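Local coordinates for protein PHB depolymerase (Penicillium funiculosum, PDB 2D81) that hydrolyses the ester bonds of polyhydroxybutyrate, a microbial polyester, with a circularly permuted alpha/beta-hydrolase fold, at residues 1-6 with 307-312; 47-52 with 271-276; 233-238 with 263-268. All blocks are in the same frame, centred on the assembly; numbering follows the deposited sequence.

Contact 1: 1-6 with 307-312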
ATOM      1  N   THR A   1       7.825  12.171  18.846  1.00 25.26           N
ATOM      2  CA  THR A   1       9.093  11.522  18.410  1.00 24.47           C
ATOM      3  C   THR A   1       9.345  11.812  16.933  1.00 23.51           C
ATOM      4  O   THR A   1       8.426  11.759  16.115  1.00 22.14           O
ATOM      5  CB  THR A   1       9.028   9.994  18.605  1.00 26.24           C
ATOM      6  OG1 THR A   1       8.525   9.701  19.915  1.00 29.16           O
ATOM      7  CG2 THR A   1      10.415   9.377  18.457  1.00 26.58           C
ATOM      8  N   ALA A   2      10.592  12.123  16.594  1.00 20.93           N
ATOM      9  CA  ALA A   2      10.964  12.357  15.205  1.00 20.44           C
ATOM     10  C   ALA A   2      11.206  11.031  14.489  1.00 18.43           C
ATOM     11  O   ALA A   2      11.604  10.047  15.108  1.00 20.47           O
ATOM     12  CB  ALA A   2      12.216  13.224  15.137  1.00 20.39           C
ATOM     13  N   LEU A   3      10.956  11.012  13.184  1.00 15.59           N
ATOM     14  CA  LEU A   3      11.241   9.842  12.360  1.00 11.83           C
ATOM     15  C   LEU A   3      12.752   9.736  12.139  1.00 11.77           C
ATOM     16  O   LEU A   3      13.370  10.652  11.597  1.00 11.18           O
ATOM     17  CB  LEU A   3      10.523   9.975  11.013  1.00  9.74           C
ATOM     18  CG  LEU A   3      10.691   8.863   9.976  1.00  8.29           C
ATOM     19  CD1 LEU A   3      10.141   7.549  10.523  1.00  7.58           C
ATOM     20  CD2 LEU A   3       9.952   9.253   8.701  1.00  9.14           C
ATOM     21  N   PRO A   4      13.363   8.615  12.558  1.00 11.95           N
ATOM     22  CA  PRO A   4      14.807   8.406  12.402  1.00 12.12           C
ATOM     23  C   PRO A   4      15.267   8.158  10.969  1.00 11.63           C
ATOM     24  O   PRO A   4      14.497   7.701  10.119  1.00 10.88           O
ATOM     25  CB  PRO A   4      15.084   7.193  13.297  1.00 13.22           C
ATOM     26  CG  PRO A   4      13.962   7.219  14.292  1.00 14.06           C
ATOM     27  CD  PRO A   4      12.788   7.568  13.417  1.00 12.82           C
ATOM     28  N   ALA A   5      16.536   8.464  10.716  1.00 11.56           N
ATOM     29  CA  ALA A   5      17.222   8.006   9.518  1.00 11.77           C
ATOM     30  C   ALA A   5      17.869   6.661   9.828  1.00 11.94           C
ATOM     31  O   ALA A   5      18.469   6.482  10.892  1.00 12.15           O
ATOM     32  CB  ALA A   5      18.290   9.016   9.105  1.00 11.97           C
ATOM     33  N   PHE A   6      17.735   5.716   8.905  1.00 10.80           N
ATOM     34  CA  PHE A   6      18.330   4.396   9.072  1.00 10.19           C
ATOM     35  C   PHE A   6      19.270   4.061   7.920  1.00 10.89           C
ATOM     36  O   PHE A   6      19.282   4.746   6.897  1.00  9.89           O
ATOM     37  CB  PHE A   6      17.238   3.328   9.173  1.00 10.83           C
ATOM     38  CG  PHE A   6      16.441   3.393  10.442  1.00  9.63           C
ATOM     39  CD1 PHE A   6      15.307   4.193  10.528  1.00 12.07           C
ATOM     40  CD2 PHE A   6      16.837   2.667  11.557  1.00 12.13           C
ATOM     41  CE1 PHE A   6      14.577   4.266  11.714  1.00 13.22           C
ATOM     42  CE2 PHE A   6      16.115   2.734  12.747  1.00 11.73           C
ATOM     43  CZ  PHE A   6      14.983   3.534  12.825  1.00 11.72           C
ATOM     44  N   VAL A 307       6.191   9.744   0.786  1.00  6.36           N
ATOM     45  CA  VAL A 307       7.502   9.816   0.152  1.00  6.54           C
ATOM     46  C   VAL A 307       8.497  10.571   1.030  1.00  6.78           C
ATOM     47  O   VAL A 307       9.679  10.232   1.074  1.00  6.24           O
ATOM     48  CB  VAL A 307       7.416  10.503  -1.229  1.00  6.17           C
ATOM     49  CG1 VAL A 307       8.816  10.733  -1.791  1.00  7.59           C
ATOM     50  CG2 VAL A 307       6.609   9.632  -2.182  1.00  8.41           C
ATOM     51  N   GLY A 308       8.012  11.593   1.729  1.00  6.70           N
ATOM     52  CA  GLY A 308       8.873  12.350   2.621  1.00  8.02           C
ATOM     53  C   GLY A 308       9.361  11.498   3.774  1.00  9.07           C
ATOM     54  O   GLY A 308      10.516  11.600   4.194  1.00  9.77           O
ATOM     55  N   GLN A 309       8.472  10.657   4.290  1.00  6.93           N
ATOM     56  CA  GLN A 309       8.834   9.690   5.314  1.00  7.77           C
ATOM     57  C   GLN A 309       9.902   8.742   4.788  1.00  6.83           C
ATOM     58  O   GLN A 309      10.896   8.473   5.461  1.00  7.85           O
ATOM     59  CB  GLN A 309       7.595   8.899   5.743  1.00  7.86           C
ATOM     60  CG  GLN A 309       6.573   9.729   6.516  1.00  7.85           C
ATOM     61  CD  GLN A 309       5.304   8.958   6.808  1.00  6.98           C
ATOM     62  OE1 GLN A 309       5.309   7.730   6.830  1.00  8.73           O
ATOM     63  NE2 GLN A 309       4.207   9.678   7.048  1.00  6.81           N
ATOM     64  N   VAL A 310       9.696   8.239   3.576  1.00  6.89           N
ATOM     65  CA  VAL A 310      10.644   7.315   2.973  1.00  6.46           C
ATOM     66  C   VAL A 310      12.009   7.971   2.801  1.00  6.85           C
ATOM     67  O   VAL A 310      13.039   7.376   3.125  1.00  5.67           O
ATOM     68  CB  VAL A 310      10.141   6.829   1.598  1.00  6.90           C
ATOM     69  CG1 VAL A 310      11.246   6.087   0.867  1.00  8.08           C
ATOM     70  CG2 VAL A 310       8.934   5.926   1.788  1.00  7.42           C
ATOM     71  N   LYS A 311      12.014   9.197   2.288  1.00  6.76           N
ATOM     72  CA  LYS A 311      13.262   9.909   2.030  1.00  9.10           C
ATOM     73  C   LYS A 311      14.066  10.066   3.317  1.00  9.76           C
ATOM     74  O   LYS A 311      15.295   9.966   3.309  1.00  8.98           O
ATOM     75  CB  LYS A 311      12.972  11.293   1.446  1.00 11.71           C
ATOM     76  CG  LYS A 311      12.210  11.293   0.127  1.00 17.94           C
ATOM     77  CD  LYS A 311      13.121  11.088  -1.069  1.00 20.13           C
ATOM     78  CE  LYS A 311      12.350  11.285  -2.367  1.00 22.25           C
ATOM     79  NZ  LYS A 311      13.220  11.227  -3.572  1.00 23.14           N
ATOM     80  N   GLN A 312      13.367  10.318   4.421  1.00  8.22           N
ATOM     81  CA  GLN A 312      14.021  10.481   5.716  1.00  8.82           C
ATOM     82  C   GLN A 312      14.666   9.173   6.161  1.00  8.51           C
ATOM     83  O   GLN A 312      15.824   9.150   6.578  1.00  8.51           O
ATOM     84  CB  GLN A 312      13.005  10.951   6.759  1.00  7.62           C
ATOM     85  CG  GLN A 312      13.513  10.970   8.205  1.00 10.01           C
ATOM     86  CD  GLN A 312      14.764  11.810   8.395  1.00 10.75           C
ATOM     87  OE1 GLN A 312      15.108  12.642   7.554  1.00 11.48           O
ATOM     88  NE2 GLN A 312      15.448  11.602   9.515  1.00 13.97           N
TER
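In this circularly permuted alpha/beta-hydrolase fold the N-terminal arm runs past the C-terminal helix 301-314, where Leu3 and Ala5 meet Gln309 and Gln312. The arm is irregular and leads into strand 8-9. Leu3 directs its side chain at the helix: its CD2 lies 3.5 Å from Gln309 O and 3.8 Å from Gln309 CB, while Leu3 CG packs 3.9 Å from Gln312 CG, the two side chains running antiparallel alongside one another. Phe191 and Leu208, from two strands of the main sheet, also touch Leu3, so the leucine is wedged between helix and sheet. Gln309 offers the arm its aliphatic part, since its NE2 is taken up by Tyr197 O. Gln312 behaves differently. Its chain leaves the backbone trans (chi1 172°) and bends at chi2 (56°), which brings the amide to the arm's backbone, and NE2 donates to Leu3 O at 3.1 Å. That bond is far from straight, 137° at the hydrogen, and the donor stands tilted from the carbonyl plane. The backbone carbonyl O of Gln312 accepts from Ser315 OG and also meets Ala5, whose CA-H makes a 3.5 Å C-H...O contact with it.

Contact 2: 47-52 with 271-276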
ATOM      1  N   PRO A  47      -7.248   0.013 -10.659  1.00  5.17           N
ATOM      2  CA  PRO A  47      -6.497   0.836 -11.611  1.00  6.21           C
ATOM      3  C   PRO A  47      -5.973   2.172 -11.085  1.00  6.52           C
ATOM      4  O   PRO A  47      -6.668   2.902 -10.375  1.00  6.66           O
ATOM      5  CB  PRO A  47      -7.487   1.020 -12.759  1.00  6.90           C
ATOM      6  CG  PRO A  47      -8.255  -0.263 -12.734  1.00  6.34           C
ATOM      7  CD  PRO A  47      -8.522  -0.431 -11.255  1.00  5.82           C
ATOM      8  N   TYR A  48      -4.735   2.480 -11.451  1.00  6.35           N
ATOM      9  CA  TYR A  48      -4.193   3.817 -11.279  1.00  5.47           C
ATOM     10  C   TYR A  48      -5.095   4.846 -11.969  1.00  6.76           C
ATOM     11  O   TYR A  48      -5.380   4.723 -13.159  1.00  6.08           O
ATOM     12  CB  TYR A  48      -2.790   3.885 -11.880  1.00  6.47           C
ATOM     13  CG  TYR A  48      -2.219   5.279 -11.879  1.00  6.65           C
ATOM     14  CD1 TYR A  48      -1.659   5.825 -10.721  1.00  8.31           C
ATOM     15  CD2 TYR A  48      -2.296   6.077 -13.017  1.00  6.13           C
ATOM     16  CE1 TYR A  48      -1.191   7.134 -10.699  1.00  6.07           C
ATOM     17  CE2 TYR A  48      -1.833   7.389 -13.006  1.00  8.17           C
ATOM     18  CZ  TYR A  48      -1.287   7.910 -11.847  1.00  8.31           C
ATOM     19  OH  TYR A  48      -0.866   9.214 -11.829  1.00  6.36           O
ATOM     20  N   ASP A  49      -5.534   5.851 -11.213  1.00  5.31           N
ATOM     21  CA  ASP A  49      -6.349   6.957 -11.732  1.00  6.27           C
ATOM     22  C   ASP A  49      -7.771   6.494 -12.049  1.00  6.74           C
ATOM     23  O   ASP A  49      -8.490   7.151 -12.800  1.00  6.58           O
ATOM     24  CB  ASP A  49      -5.705   7.559 -12.995  1.00  6.05           C
ATOM     25  CG  ASP A  49      -6.097   9.021 -13.226  1.00  8.14           C
ATOM     26  OD1 ASP A  49      -6.535   9.361 -14.346  1.00  8.55           O
ATOM     27  OD2 ASP A  49      -5.949   9.837 -12.293  1.00  5.86           O
ATOM     28  N   CYS A  50      -8.177   5.372 -11.460  1.00  7.15           N
ATOM     29  CA  CYS A  50      -9.476   4.775 -11.776  1.00  7.48           C
ATOM     30  C   CYS A  50     -10.623   5.774 -11.627  1.00  8.08           C
ATOM     31  O   CYS A  50     -11.508   5.849 -12.479  1.00  5.89           O
ATOM     32  CB  CYS A  50      -9.748   3.560 -10.877  1.00  5.78           C
ATOM     33  SG  CYS A  50     -11.109   2.515 -11.507  1.00  9.66           S
ATOM     34  N   ALA A  51     -10.605   6.545 -10.543  1.00  6.13           N
ATOM     35  CA  ALA A  51     -11.776   7.326 -10.160  1.00  6.52           C
ATOM     36  C   ALA A  51     -11.754   8.770 -10.649  1.00  5.84           C
ATOM     37  O   ALA A  51     -12.575   9.579 -10.218  1.00  5.98           O
ATOM     38  CB  ALA A  51     -11.943   7.299  -8.641  1.00  7.16           C
ATOM     39  N   ARG A  52     -10.827   9.105 -11.543  1.00  6.80           N
ATOM     40  CA  ARG A  52     -10.722  10.495 -11.976  1.00  6.96           C
ATOM     41  C   ARG A  52     -11.827  10.877 -12.953  1.00  8.30           C
ATOM     42  O   ARG A  52     -12.383  11.974 -12.863  1.00  8.82           O
ATOM     43  CB  ARG A  52      -9.355  10.778 -12.612  1.00  7.16           C
ATOM     44  CG  ARG A  52      -9.160  12.254 -12.969  1.00  7.60           C
ATOM     45  CD  ARG A  52      -7.813  12.522 -13.618  1.00  8.21           C
ATOM     46  NE  ARG A  52      -6.699  12.461 -12.672  1.00  8.45           N
ATOM     47  CZ  ARG A  52      -6.240  13.499 -11.977  1.00  9.99           C
ATOM     48  NH1 ARG A  52      -5.221  13.338 -11.145  1.00  7.88           N
ATOM     49  NH2 ARG A  52      -6.789  14.701 -12.121  1.00 10.84           N
ATOM     50  N   ALA A 271     -15.047  18.262  -2.301  1.00  7.82           N
ATOM     51  CA  ALA A 271     -15.237  18.046  -3.728  1.00  8.13           C
ATOM     52  C   ALA A 271     -14.232  16.990  -4.171  1.00  8.66           C
ATOM     53  O   ALA A 271     -13.059  17.048  -3.798  1.00 11.05           O
ATOM     54  CB  ALA A 271     -15.008  19.343  -4.492  1.00 10.03           C
ATOM     55  N   ILE A 272     -14.685  16.014  -4.949  1.00  7.46           N
ATOM     56  CA  ILE A 272     -13.774  14.989  -5.448  1.00  7.31           C
ATOM     57  C   ILE A 272     -13.652  15.080  -6.964  1.00  8.52           C
ATOM     58  O   ILE A 272     -14.233  15.975  -7.582  1.00  7.06           O
ATOM     59  CB  ILE A 272     -14.235  13.568  -5.039  1.00  8.63           C
ATOM     60  CG1 ILE A 272     -15.690  13.335  -5.450  1.00  9.46           C
ATOM     61  CG2 ILE A 272     -14.075  13.390  -3.536  1.00  8.18           C
ATOM     62  CD1 ILE A 272     -16.160  11.902  -5.215  1.00 10.71           C
ATOM     63  N   TRP A 273     -12.885  14.172  -7.564  1.00  7.62           N
ATOM     64  CA  TRP A 273     -12.595  14.271  -8.992  1.00 10.02           C
ATOM     65  C   TRP A 273     -13.840  14.387  -9.864  1.00 12.58           C
ATOM     66  O   TRP A 273     -13.884  15.210 -10.779  1.00 14.01           O
ATOM     67  CB  TRP A 273     -11.763  13.077  -9.469  1.00  9.34           C
ATOM     68  CG  TRP A 273     -10.293  13.217  -9.210  1.00  9.16           C
ATOM     69  CD1 TRP A 273      -9.547  14.358  -9.308  1.00 11.84           C
ATOM     70  CD2 TRP A 273      -9.376  12.166  -8.879  1.00  9.19           C
ATOM     71  NE1 TRP A 273      -8.221  14.082  -9.061  1.00 10.67           N
ATOM     72  CE2 TRP A 273      -8.090  12.744  -8.795  1.00 10.22           C
ATOM     73  CE3 TRP A 273      -9.516  10.791  -8.649  1.00  9.04           C
ATOM     74  CZ2 TRP A 273      -6.949  11.993  -8.490  1.00  9.32           C
ATOM     75  CZ3 TRP A 273      -8.381  10.044  -8.347  1.00  8.64           C
ATOM     76  CH2 TRP A 273      -7.114  10.649  -8.270  1.00 10.19           C
ATOM     77  N   ASN A 274     -14.849  13.566  -9.591  1.00 13.63           N
ATOM     78  CA  ASN A 274     -16.087  13.631 -10.362  1.00 15.63           C
ATOM     79  C   ASN A 274     -17.260  13.087  -9.560  1.00 14.91           C
ATOM     80  O   ASN A 274     -17.083  12.259  -8.665  1.00 13.81           O
ATOM     81  CB  ASN A 274     -15.937  12.843 -11.668  1.00 16.56           C
ATOM     82  CG  ASN A 274     -16.058  11.344 -11.465  1.00 16.87           C
ATOM     83  OD1 ASN A 274     -17.163  10.796 -11.432  1.00 15.99           O
ATOM     84  ND2 ASN A 274     -14.923  10.675 -11.313  1.00 17.26           N
ATOM     85  N   GLY A 275     -18.460  13.562  -9.880  1.00 15.99           N
ATOM     86  CA  GLY A 275     -19.647  13.085  -9.196  1.00 16.20           C
ATOM     87  C   GLY A 275     -20.035  13.922  -7.991  1.00 16.99           C
ATOM     88  O   GLY A 275     -20.955  13.564  -7.254  1.00 17.09           O
ATOM     89  N   GLY A 276     -19.331  15.030  -7.776  1.00 14.67           N
ATOM     90  CA  GLY A 276     -19.714  15.950  -6.721  1.00 13.12           C
ATOM     91  C   GLY A 276     -18.823  15.947  -5.491  1.00 11.94           C
ATOM     92  O   GLY A 276     -17.638  16.268  -5.569  1.00 11.51           O
TER
HETATM   93  O   HOH W   1     -12.387  14.528 -13.629  1.00 31.58           O
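Arg52 starts out extended, CG anti to the backbone N (chi1 -175°); this start carries CB and CG over one face of the Trp273 indole, and the bend at chi3 (-73°) brings the guanidinium back over its NE1 side. Trp273 chi1, with CG opposite the carbonyl carbon, swings the indole across to Ala51 and Arg52. Arg52 CG stands 4.1 Å from the centroid of the five-membered ring, almost on its normal, a CH-pi contact. Farther out the guanidinium is inclined 39° to the indole, and Trp273 NE1 lies over one of its faces. NH2 of Arg52 and NE1 of Trp273, 3.4 Å apart, are both donors and do not bond; NE1 instead donates to Ser293 O. Rotation of the guanidinium is fixed from other sides: Arg52 NE gives a nearly straight 2.8 Å salt-bridge bond to the syn lone pair of Asp49 OD2, and NH1 pairs with Asp296. With a serine here in place of Trp273, the aliphatic part of Arg52 would probably lose its apolar bed, and Ser293 O one of its donors. Alongside, Asn274 ND2 makes a weak 3.2 Å bond to Arg52 O besides its bond to Gln54 O, and one water donates to Arg52 O (2.7 Å) and, at longer range, to Trp273 O. The arrangement joins a loop of two overlapping beta turns, tied by the Cys50-Cys59 disulfide, to the loop of a beta hairpin, strands 269-271 and 277-280, beside the polyester pocket, with the Ala51 side chain about 7 Å from the bound trimer.

Contact 3: 233-238 with 263-268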
ATOM      1  N   SER A 233      -7.180   2.249  10.075  1.00  7.47           N
ATOM      2  CA  SER A 233      -6.197   3.148  10.667  1.00  6.66           C
ATOM      3  C   SER A 233      -6.078   2.842  12.154  1.00  8.31           C
ATOM      4  O   SER A 233      -6.950   2.192  12.732  1.00  7.35           O
ATOM      5  CB  SER A 233      -6.607   4.610  10.479  1.00  7.91           C
ATOM      6  OG  SER A 233      -7.739   4.933  11.265  1.00  8.88           O
ATOM      7  N   TYR A 234      -4.996   3.306  12.769  1.00  6.72           N
ATOM      8  CA  TYR A 234      -4.778   3.093  14.196  1.00  9.17           C
ATOM      9  C   TYR A 234      -5.962   3.635  14.988  1.00  8.42           C
ATOM     10  O   TYR A 234      -6.351   3.073  16.015  1.00  8.46           O
ATOM     11  CB  TYR A 234      -3.502   3.803  14.643  1.00 10.53           C
ATOM     12  CG  TYR A 234      -3.062   3.424  16.035  1.00 13.14           C
ATOM     13  CD1 TYR A 234      -2.279   2.293  16.253  1.00 16.39           C
ATOM     14  CD2 TYR A 234      -3.446   4.183  17.136  1.00 17.06           C
ATOM     15  CE1 TYR A 234      -1.886   1.925  17.536  1.00 17.84           C
ATOM     16  CE2 TYR A 234      -3.060   3.824  18.426  1.00 18.25           C
ATOM     17  CZ  TYR A 234      -2.281   2.696  18.617  1.00 19.27           C
ATOM     18  OH  TYR A 234      -1.896   2.339  19.889  1.00 22.96           O
ATOM     19  N   SER A 235      -6.527   4.738  14.506  1.00  9.49           N
ATOM     20  CA  SER A 235      -7.704   5.342  15.120  1.00 11.14           C
ATOM     21  C   SER A 235      -8.859   4.344  15.211  1.00 12.02           C
ATOM     22  O   SER A 235      -9.654   4.379  16.156  1.00 11.04           O
ATOM     23  CB  SER A 235      -8.145   6.562  14.303  1.00 12.74           C
ATOM     24  OG  SER A 235      -9.309   7.154  14.853  1.00 20.84           O
ATOM     25  N   SER A 236      -8.947   3.454  14.228  1.00 10.75           N
ATOM     26  CA  SER A 236     -10.079   2.535  14.131  1.00 10.70           C
ATOM     27  C   SER A 236      -9.841   1.210  14.852  1.00 10.53           C
ATOM     28  O   SER A 236     -10.711   0.731  15.581  1.00 12.34           O
ATOM     29  CB  SER A 236     -10.411   2.257  12.663  1.00 11.68           C
ATOM     30  OG  SER A 236     -10.855   3.429  12.003  1.00 15.90           O
ATOM     31  N   ILE A 237      -8.671   0.617  14.643  1.00  9.88           N
ATOM     32  CA  ILE A 237      -8.410  -0.731  15.142  1.00  9.44           C
ATOM     33  C   ILE A 237      -7.104  -0.839  15.924  1.00  8.84           C
ATOM     34  O   ILE A 237      -6.577  -1.938  16.120  1.00 10.72           O
ATOM     35  CB  ILE A 237      -8.376  -1.755  13.983  1.00  7.95           C
ATOM     36  CG1 ILE A 237      -7.313  -1.356  12.958  1.00  8.63           C
ATOM     37  CG2 ILE A 237      -9.748  -1.843  13.328  1.00 10.61           C
ATOM     38  CD1 ILE A 237      -7.147  -2.344  11.820  1.00  8.59           C
ATOM     39  N   GLY A 238      -6.584   0.297  16.374  1.00 10.46           N
ATOM     40  CA  GLY A 238      -5.331   0.284  17.106  1.00  9.60           C
ATOM     41  C   GLY A 238      -4.212  -0.346  16.297  1.00  9.89           C
ATOM     42  O   GLY A 238      -4.073  -0.071  15.107  1.00  8.68           O
ATOM     43  N   ALA A 263      -3.669   6.880   8.186  1.00  4.63           N
ATOM     44  CA  ALA A 263      -4.723   7.834   7.854  1.00  5.48           C
ATOM     45  C   ALA A 263      -5.560   8.085   9.107  1.00  6.43           C
ATOM     46  O   ALA A 263      -5.264   7.555  10.177  1.00  7.62           O
ATOM     47  CB  ALA A 263      -5.601   7.284   6.727  1.00  5.23           C
ATOM     48  N   ILE A 264      -6.607   8.893   8.970  1.00  8.65           N
ATOM     49  CA  ILE A 264      -7.465   9.237  10.099  1.00  9.19           C
ATOM     50  C   ILE A 264      -8.865   9.575   9.586  1.00  9.95           C
ATOM     51  O   ILE A 264      -9.019  10.130   8.502  1.00  7.40           O
ATOM     52  CB  ILE A 264      -6.893  10.466  10.868  1.00  9.79           C
ATOM     53  CG1 ILE A 264      -7.733  10.771  12.112  1.00 11.13           C
ATOM     54  CG2 ILE A 264      -6.871  11.683   9.960  1.00 11.52           C
ATOM     55  CD1 ILE A 264      -7.547   9.787  13.238  1.00 13.63           C
ATOM     56  N   PRO A 265      -9.910   9.211  10.343  1.00 10.14           N
ATOM     57  CA  PRO A 265     -11.250   9.542   9.862  1.00 10.49           C
ATOM     58  C   PRO A 265     -11.380  11.054   9.671  1.00  9.99           C
ATOM     59  O   PRO A 265     -10.850  11.837  10.462  1.00  8.48           O
ATOM     60  CB  PRO A 265     -12.149   9.014  10.973  1.00 11.88           C
ATOM     61  CG  PRO A 265     -11.408   7.793  11.422  1.00 12.45           C
ATOM     62  CD  PRO A 265      -9.978   8.290  11.492  1.00 11.74           C
ATOM     63  N   ASP A 266     -12.068  11.449   8.605  1.00 10.70           N
ATOM     64  CA  ASP A 266     -12.300  12.855   8.289  1.00 11.25           C
ATOM     65  C   ASP A 266     -13.756  13.014   7.862  1.00 11.95           C
ATOM     66  O   ASP A 266     -14.140  12.608   6.765  1.00  9.01           O
ATOM     67  CB  ASP A 266     -11.351  13.301   7.165  1.00 12.09           C
ATOM     68  CG  ASP A 266     -11.701  14.670   6.597  1.00 13.79           C
ATOM     69  OD1 ASP A 266     -12.429  15.440   7.259  1.00 13.76           O
ATOM     70  OD2 ASP A 266     -11.233  14.981   5.480  1.00 12.99           O
ATOM     71  N   TYR A 267     -14.566  13.599   8.737  1.00 11.99           N
ATOM     72  CA  TYR A 267     -16.010  13.624   8.522  1.00 13.72           C
ATOM     73  C   TYR A 267     -16.453  14.792   7.649  1.00 13.53           C
ATOM     74  O   TYR A 267     -17.630  14.897   7.290  1.00 13.89           O
ATOM     75  CB  TYR A 267     -16.738  13.680   9.867  1.00 15.34           C
ATOM     76  CG  TYR A 267     -16.326  12.576  10.812  1.00 17.37           C
ATOM     77  CD1 TYR A 267     -15.594  12.855  11.966  1.00 18.02           C
ATOM     78  CD2 TYR A 267     -16.637  11.247  10.534  1.00 16.70           C
ATOM     79  CE1 TYR A 267     -15.178  11.835  12.818  1.00 18.87           C
ATOM     80  CE2 TYR A 267     -16.227  10.220  11.375  1.00 18.50           C
ATOM     81  CZ  TYR A 267     -15.497  10.520  12.515  1.00 19.14           C
ATOM     82  OH  TYR A 267     -15.085   9.504  13.345  1.00 19.41           O
ATOM     83  N   THR A 268     -15.511  15.663   7.298  1.00 12.67           N
ATOM     84  CA  THR A 268     -15.833  16.834   6.490  1.00 13.07           C
ATOM     85  C   THR A 268     -16.049  16.469   5.023  1.00 13.12           C
ATOM     86  O   THR A 268     -15.549  15.447   4.542  1.00 10.90           O
ATOM     87  CB  THR A 268     -14.729  17.915   6.585  1.00 14.41           C
ATOM     88  OG1 THR A 268     -13.517  17.435   5.993  1.00 14.35           O
ATOM     89  CG2 THR A 268     -14.468  18.275   8.041  1.00 14.53           C
TER
HETATM   90  O   HOH W   2      -5.191   6.629  12.762  1.00  8.98           O
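Ser235 overlaps the end of Ile264 and the near edge of the Pro265 ring. Its CB sits 3.4 Å from Ile264 CD1, closer than carbons usually pack. The isoleucine reaches it because CG1 is anti to the backbone N and chi2 (73°) then turns CD1 toward the helix. Ser235 OG lies 3.6 Å from Pro265 CD, so a hydroxyl rests against a proline ring without a polar partner across the contact. Ser233, at the N-cap position of helix 234-237, brings its CB to 3.3 Å from Ala263 O. Its own carbonyl serves the helix, accepting from both Ser236 N and Ile237 N. One water fills the step between the two backbones: it takes the N-H of Ser235 at 2.9 Å, donates to Ala263 O at 2.7 Å, and is met weakly by Ser233 OG. Tyr234 N, also in the first turn, bonds to Gln262 OE1, so the residue just before 263-268 receives a second N-H of the helix start. Ala263 N in turn is held by His228, in the loop after strand 221-227. No direct hydrogen bond crosses between 233-238 and 263-268, which implies that these two segments are joined by van der Waals contact and a single bridging water, while the direct polar link to the helix start comes from Gln262, one residue earlier in the chain.

How the contacts relate
Contact 1 brings the two ends of the chain together, and the others are nested within the loop it closes; contact 3 in turn lies inside the loop closed by contact 2. Their centres are well separated, about 30 Å between contacts 1 and 2, 22 Å between 1 and 3 and 21 Å between 2 and 3. Contact 1 packs against the antiparallel side of the eight-stranded sheet, near strands 187-192 and 205-210. Segments 47-52, 233-238 and 263-268 lie in connections after strands 39-43, 221-227 and 256-260, while 271-276 is the turn of hairpin 269-271/277-280. Just two residues separate 263-268 from 271-276, so one run of chain serves contacts 2 and 3, each with a side chain within about 10 Å of the bound trimer.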